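Local coordinates for protein MIP07328p (Drosophila melanogaster, PDB 6FKK) that probably acts as a chemorepellent axon guidance cue that binds semaphorin receptors, represented here by its extracellular sema domain and plexin repeat, at residues A[254-259]-A[264-269]; A[213-218]-A[226-231]. All coordinates share one frame; numbering follows the deposited sequence.

Contact 1: residues A[254-259]-A[264-269]; sequences RLNCSV and PFYFDE. With NAG (2-acetamido-2-deoxy-beta-D-glucopyranose), chain B.
Y266 lays one face of its phenol ring over S258, whose CB stands 4.0 Å from the ring centroid in a CH-pi contact displaced toward the ring's rim. With chi1 of S258 at 66°, its OG turns off this face toward the neighbouring side chain and donates to N256 OD1 at 2.8 Å, in the carbonyl plane. That bond holds the glycosylated amide: N256 ND2 is linked covalently to C1 of the sugar, and the acetamido N2 of the same sugar donates to Y266 OH (3.2 Å) at the edge of the ring. The two segments are the end of a beta hairpin in the sema domain, the antiparallel pairing of S258 with Y266 and V259 with F265 being carried on by F267 N bonding to C257 O at 2.9 Å. C257, disulfide-bonded to C302, sets its SG obliquely to the F267 ring, while V259 CG2 meets that ring's edge at CE1. R254 is fully extended (chi1 -179°), which carries its guanidinium past Y266 CD2 to D268; R254 NH2 reaches D268 OD1 at 2.7 Å, in the guanidinium plane but 38° out of the carboxylate plane. R254 NH1 lies 3.7 Å from C8, the acetamide methyl of the glycan.

Contact 2: residues A[213-218]-A[226-231]; sequences ELSMEV and YSRVAR
E213 and Y226 face each other as an antiparallel hydrogen-bonded pair, E213 N to Y226 O at 3.0 Å and Y226 N to E213 O at 2.9 Å, where the hairpin of strands 206-214 and 225-233 nears its connecting loop. The compact part lies over this pair. R228 bends at chi2 (-80°), folding its guanidinium back beneath Y226 CB, which sits over the centre of one face. R228 NE donates to the anti lone pair of E213 OE1 at 3.1 Å, the oxygen tilted from the guanidinium plane. E213 OE1 also pairs with K252, and OE2 accepts from the backbone of N193, so this buried carboxylate is gripped at both oxygens. S215 packs obliquely beside the tyrosine, its CB 3.5 Å from Y226 CD2. On the looser side, M216 to V218 are poorly ordered. E217 sets CG at the Y226 ring edge, and R228 NH1 meets E217 OE2 at 3.2 Å from well above the E217 carboxylate plane; E217 OE1 has a long, weak ion pair with K318. V218 CG1 comes within 3.4 Å of Y226 OH. Opposite charges probably offset one another here, with the buried, multiply bonded E213 the firmer partner of R228 and the poorly ordered E217 the more mobile one.

Contacts 1 and 2 are successive hairpins of one sheet in the sema domain, a beta-propeller fold, and their centres are 12 Å apart. Contact 2 comes first along the chain and is complete before contact 1 starts: strands 206-214 and 225-233 form the first hairpin, 251-259 and 265-279 the second, with 225-233 and 251-259 paired antiparallel between them. L255 N and S227 O lie 2.8 Å apart in this strand pairing, and S227 OG is a probable hydrogen-bond partner of D268 O. R254 also makes a cation-pi contact with Y226, so the arginine of one hairpin meets the tyrosine of the other. The glycan-bearing hairpin is thereby tied laterally to the charged network beside it.

Contact 1: residues A[254-259]-A[264-269]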
loop_
_atom_site.group_PDB
_atom_site.type_symbol
_atom_site.label_atom_id
_atom_site.label_comp_id
_atom_site.label_asym_id
_atom_site.label_seq_id
_atom_site.Cartn_x
_atom_site.Cartn_y
_atom_site.Cartn_z
ATOM N N ARG A 254 15.598 -5.965 1.125
ATOM C CA ARG A 254 14.663 -6.410 2.146
ATOM C C ARG A 254 14.187 -5.227 2.978
ATOM O O ARG A 254 14.950 -4.299 3.260
ATOM C CB ARG A 254 15.312 -7.456 3.050
ATOM C CG ARG A 254 14.380 -7.991 4.125
ATOM C CD ARG A 254 15.098 -8.910 5.092
ATOM N NE ARG A 254 14.191 -9.408 6.123
ATOM C CZ ARG A 254 14.564 -10.181 7.137
ATOM N NH1 ARG A 254 15.832 -10.550 7.260
ATOM N NH2 ARG A 254 13.668 -10.586 8.028
ATOM N N LEU A 255 12.915 -5.260 3.360
ATOM C CA LEU A 255 12.368 -4.290 4.296
ATOM C C LEU A 255 12.480 -4.837 5.713
ATOM O O LEU A 255 12.223 -6.020 5.957
ATOM C CB LEU A 255 10.912 -3.974 3.958
ATOM C CG LEU A 255 10.674 -3.266 2.625
ATOM C CD1 LEU A 255 9.186 -3.101 2.382
ATOM C CD2 LEU A 255 11.369 -1.916 2.613
ATOM N N ASN A 256 12.873 -3.973 6.644
ATOM C CA ASN A 256 13.142 -4.362 8.027
ATOM C C ASN A 256 12.106 -3.696 8.925
ATOM O O ASN A 256 12.263 -2.535 9.316
ATOM C CB ASN A 256 14.565 -3.975 8.427
ATOM C CG ASN A 256 14.958 -4.490 9.804
ATOM O OD1 ASN A 256 14.112 -4.720 10.670
ATOM N ND2 ASN A 256 16.256 -4.670 10.012
ATOM N N CYS A 257 11.055 -4.438 9.255
ATOM C CA CYS A 257 10.043 -4.010 10.215
ATOM C C CYS A 257 10.132 -4.959 11.404
ATOM O O CYS A 257 9.557 -6.051 11.384
ATOM C CB CYS A 257 8.652 -4.015 9.590
ATOM S SG CYS A 257 7.355 -3.376 10.675
ATOM N N SER A 258 10.863 -4.544 12.437
ATOM C CA SER A 258 11.132 -5.418 13.567
ATOM C C SER A 258 11.236 -4.601 14.845
ATOM O O SER A 258 11.549 -3.407 14.818
ATOM C CB SER A 258 12.424 -6.218 13.362
ATOM O OG SER A 258 13.552 -5.362 13.340
ATOM N N VAL A 259 10.973 -5.267 15.963
ATOM C CA VAL A 259 11.151 -4.682 17.288
ATOM C C VAL A 259 12.584 -4.964 17.731
ATOM O O VAL A 259 12.957 -6.142 17.860
ATOM C CB VAL A 259 10.147 -5.251 18.295
ATOM C CG1 VAL A 259 10.414 -4.683 19.680
ATOM C CG2 VAL A 259 8.726 -4.945 17.849
ATOM N N PRO A 264 15.672 -9.812 18.024
ATOM C CA PRO A 264 14.638 -8.970 17.414
ATOM C C PRO A 264 13.422 -9.777 16.987
ATOM O O PRO A 264 13.520 -10.950 16.617
ATOM C CB PRO A 264 15.347 -8.355 16.201
ATOM C CG PRO A 264 16.808 -8.496 16.491
ATOM C CD PRO A 264 16.934 -9.771 17.267
ATOM N N PHE A 265 12.263 -9.125 17.042
ATOM C CA PHE A 265 10.986 -9.727 16.671
ATOM C C PHE A 265 10.559 -9.143 15.329
ATOM O O PHE A 265 10.198 -7.966 15.248
ATOM C CB PHE A 265 9.935 -9.471 17.749
ATOM C CG PHE A 265 8.646 -10.214 17.532
ATOM C CD1 PHE A 265 7.621 -9.649 16.791
ATOM C CD2 PHE A 265 8.457 -11.474 18.075
ATOM C CE1 PHE A 265 6.435 -10.329 16.590
ATOM C CE2 PHE A 265 7.271 -12.159 17.877
ATOM C CZ PHE A 265 6.259 -11.584 17.133
ATOM N N TYR A 266 10.584 -9.966 14.286
ATOM C CA TYR A 266 10.347 -9.495 12.928
ATOM C C TYR A 266 8.888 -9.659 12.520
ATOM O O TYR A 266 8.224 -10.629 12.897
ATOM C CB TYR A 266 11.231 -10.247 11.930
ATOM C CG TYR A 266 12.702 -9.922 12.024
ATOM C CD1 TYR A 266 13.525 -10.587 12.921
ATOM C CD2 TYR A 266 13.272 -8.961 11.201
ATOM C CE1 TYR A 266 14.874 -10.298 13.001
ATOM C CE2 TYR A 266 14.620 -8.665 11.273
ATOM C CZ TYR A 266 15.416 -9.337 12.175
ATOM O OH TYR A 266 16.759 -9.047 12.252
ATOM N N PHE A 267 8.400 -8.697 11.745
ATOM C CA PHE A 267 7.143 -8.804 11.010
ATOM C C PHE A 267 7.534 -8.865 9.536
ATOM O O PHE A 267 7.792 -7.832 8.910
ATOM C CB PHE A 267 6.219 -7.626 11.307
ATOM C CG PHE A 267 5.900 -7.445 12.766
ATOM C CD1 PHE A 267 6.765 -6.751 13.597
ATOM C CD2 PHE A 267 4.722 -7.943 13.300
ATOM C CE1 PHE A 267 6.471 -6.573 14.936
ATOM C CE2 PHE A 267 4.423 -7.769 14.640
ATOM C CZ PHE A 267 5.299 -7.083 15.458
ATOM N N ASP A 268 7.590 -10.076 8.984
ATOM C CA ASP A 268 8.253 -10.308 7.708
ATOM C C ASP A 268 7.315 -10.346 6.508
ATOM O O ASP A 268 7.800 -10.432 5.376
ATOM C CB ASP A 268 9.043 -11.620 7.760
ATOM C CG ASP A 268 10.356 -11.481 8.500
ATOM O OD1 ASP A 268 10.981 -10.403 8.401
ATOM O OD2 ASP A 268 10.764 -12.451 9.176
ATOM N N GLU A 269 6.002 -10.288 6.711
ATOM C CA GLU A 269 5.040 -10.422 5.617
ATOM C C GLU A 269 4.268 -9.115 5.460
ATOM O O GLU A 269 3.304 -8.862 6.190
ATOM C CB GLU A 269 4.103 -11.601 5.861
ATOM C CG GLU A 269 4.806 -12.950 5.853
ATOM C CD GLU A 269 3.840 -14.117 5.860
ATOM O OE1 GLU A 269 2.637 -13.896 6.119
ATOM O OE2 GLU A 269 4.282 -15.255 5.601
HETATM C C1 NAG B . 16.722 -5.147 11.286
HETATM C C2 NAG B . 18.084 -5.822 11.182
HETATM C C3 NAG B . 18.543 -6.317 12.555
HETATM C C4 NAG B . 18.415 -5.226 13.617
HETATM C C5 NAG B . 17.044 -4.558 13.548
HETATM C C6 NAG B . 16.917 -3.365 14.467
HETATM C C7 NAG B . 18.614 -6.879 9.027
HETATM C C8 NAG B . 18.469 -8.112 8.185
HETATM N N2 NAG B . 18.041 -6.924 10.233
HETATM O O3 NAG B . 19.895 -6.744 12.426
HETATM O O4 NAG B . 18.514 -5.782 14.925
HETATM O O5 NAG B . 16.788 -4.092 12.220
HETATM O O6 NAG B . 17.861 -2.354 14.144
HETATM O O7 NAG B . 19.222 -5.890 8.630
#

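Contact 2: residues A[213-218]-A[226-231]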
loop_
_atom_site.group_PDB
_atom_site.type_symbol
_atom_site.label_atom_id
_atom_site.label_comp_id
_atom_site.label_asym_id
_atom_site.label_seq_id
_atom_site.Cartn_x
_atom_site.Cartn_y
_atom_site.Cartn_z
ATOM N N GLU A 213 7.898 -12.439 -0.686
ATOM C CA GLU A 213 8.323 -13.572 -1.497
ATOM C C GLU A 213 9.093 -14.551 -0.624
ATOM O O GLU A 213 9.480 -14.240 0.504
ATOM C CB GLU A 213 9.184 -13.120 -2.680
ATOM C CG GLU A 213 10.531 -12.547 -2.267
ATOM C CD GLU A 213 11.494 -12.410 -3.431
ATOM O OE1 GLU A 213 12.516 -11.709 -3.278
ATOM O OE2 GLU A 213 11.228 -13.006 -4.498
ATOM N N LEU A 214 9.316 -15.743 -1.173
ATOM C CA LEU A 214 10.142 -16.737 -0.509
ATOM C C LEU A 214 11.601 -16.300 -0.509
ATOM O O LEU A 214 12.047 -15.536 -1.369
ATOM C CB LEU A 214 10.002 -18.097 -1.193
ATOM C CG LEU A 214 8.605 -18.719 -1.161
ATOM C CD1 LEU A 214 8.592 -20.053 -1.894
ATOM C CD2 LEU A 214 8.118 -18.880 0.274
ATOM N N SER A 215 12.350 -16.799 0.468
ATOM C CA SER A 215 13.718 -16.361 0.702
ATOM C C SER A 215 14.707 -17.404 0.206
ATOM O O SER A 215 14.545 -18.600 0.469
ATOM C CB SER A 215 13.958 -16.091 2.186
ATOM O OG SER A 215 15.318 -15.770 2.417
ATOM N N MET A 216 15.729 -16.942 -0.509
ATOM C CA MET A 216 16.886 -17.760 -0.835
ATOM C C MET A 216 18.064 -17.500 0.087
ATOM O O MET A 216 18.854 -18.415 0.338
ATOM C CB MET A 216 17.327 -17.509 -2.280
ATOM C CG MET A 216 16.314 -17.913 -3.331
ATOM S SD MET A 216 16.908 -17.558 -4.996
ATOM C CE MET A 216 18.561 -18.249 -4.928
ATOM N N GLU A 217 18.183 -16.277 0.610
ATOM C CA GLU A 217 19.351 -15.897 1.396
ATOM C C GLU A 217 19.476 -16.691 2.689
ATOM O O GLU A 217 20.559 -16.710 3.285
ATOM C CB GLU A 217 19.308 -14.399 1.704
ATOM C CG GLU A 217 18.019 -13.933 2.361
ATOM C CD GLU A 217 18.005 -12.437 2.607
ATOM O OE1 GLU A 217 19.079 -11.812 2.515
ATOM O OE2 GLU A 217 16.923 -11.884 2.887
ATOM N N VAL A 218 18.399 -17.337 3.143
ATOM C CA VAL A 218 18.518 -18.225 4.290
ATOM C C VAL A 218 19.422 -19.398 3.920
ATOM O O VAL A 218 19.448 -19.856 2.770
ATOM C CB VAL A 218 17.140 -18.711 4.771
ATOM C CG1 VAL A 218 16.427 -17.607 5.538
ATOM C CG2 VAL A 218 16.296 -19.167 3.595
ATOM N N TYR A 226 9.965 -13.142 3.133
ATOM C CA TYR A 226 10.554 -11.841 3.408
ATOM C C TYR A 226 9.854 -10.779 2.572
ATOM O O TYR A 226 9.360 -11.054 1.474
ATOM C CB TYR A 226 12.061 -11.823 3.105
ATOM C CG TYR A 226 12.914 -12.594 4.090
ATOM C CD1 TYR A 226 12.431 -12.931 5.348
ATOM C CD2 TYR A 226 14.207 -12.977 3.764
ATOM C CE1 TYR A 226 13.210 -13.636 6.249
ATOM C CE2 TYR A 226 14.995 -13.680 4.658
ATOM C CZ TYR A 226 14.491 -14.007 5.899
ATOM O OH TYR A 226 15.273 -14.707 6.792
ATOM N N SER A 227 9.812 -9.560 3.100
ATOM C CA SER A 227 9.224 -8.427 2.404
ATOM C C SER A 227 10.318 -7.634 1.701
ATOM O O SER A 227 11.385 -7.389 2.270
ATOM C CB SER A 227 8.458 -7.527 3.374
ATOM O OG SER A 227 7.437 -8.252 4.035
ATOM N N ARG A 228 10.048 -7.235 0.459
ATOM C CA ARG A 228 11.052 -6.606 -0.385
ATOM C C ARG A 228 10.518 -5.316 -0.987
ATOM O O ARG A 228 9.310 -5.145 -1.172
ATOM C CB ARG A 228 11.493 -7.528 -1.531
ATOM C CG ARG A 228 11.757 -8.972 -1.145
ATOM C CD ARG A 228 13.122 -9.158 -0.513
ATOM N NE ARG A 228 13.571 -10.542 -0.637
ATOM C CZ ARG A 228 14.677 -11.023 -0.082
ATOM N NH1 ARG A 228 15.451 -10.230 0.646
ATOM N NH2 ARG A 228 15.008 -12.295 -0.250
ATOM N N VAL A 229 11.440 -4.410 -1.297
ATOM C CA VAL A 229 11.187 -3.293 -2.197
ATOM C C VAL A 229 12.129 -3.441 -3.382
ATOM O O VAL A 229 13.334 -3.653 -3.204
ATOM C CB VAL A 229 11.362 -1.927 -1.503
ATOM C CG1 VAL A 229 12.731 -1.810 -0.840
ATOM C CG2 VAL A 229 11.147 -0.796 -2.497
ATOM N N ALA A 230 11.576 -3.368 -4.588
ATOM C CA ALA A 230 12.352 -3.485 -5.811
ATOM C C ALA A 230 12.134 -2.247 -6.667
ATOM O O ALA A 230 11.124 -1.550 -6.536
ATOM C CB ALA A 230 11.978 -4.750 -6.593
ATOM N N ARG A 231 13.095 -1.970 -7.547
ATOM C CA ARG A 231 13.028 -0.780 -8.382
ATOM C C ARG A 231 13.526 -1.099 -9.784
ATOM O O ARG A 231 14.290 -2.043 -10.000
ATOM C CB ARG A 231 13.839 0.382 -7.788
ATOM C CG ARG A 231 15.310 0.398 -8.166
ATOM C CD ARG A 231 16.002 1.598 -7.547
ATOM N NE ARG A 231 17.388 1.727 -7.986
ATOM C CZ ARG A 231 18.219 2.670 -7.553
ATOM N NH1 ARG A 231 17.800 3.563 -6.667
ATOM N NH2 ARG A 231 19.465 2.721 -8.002
#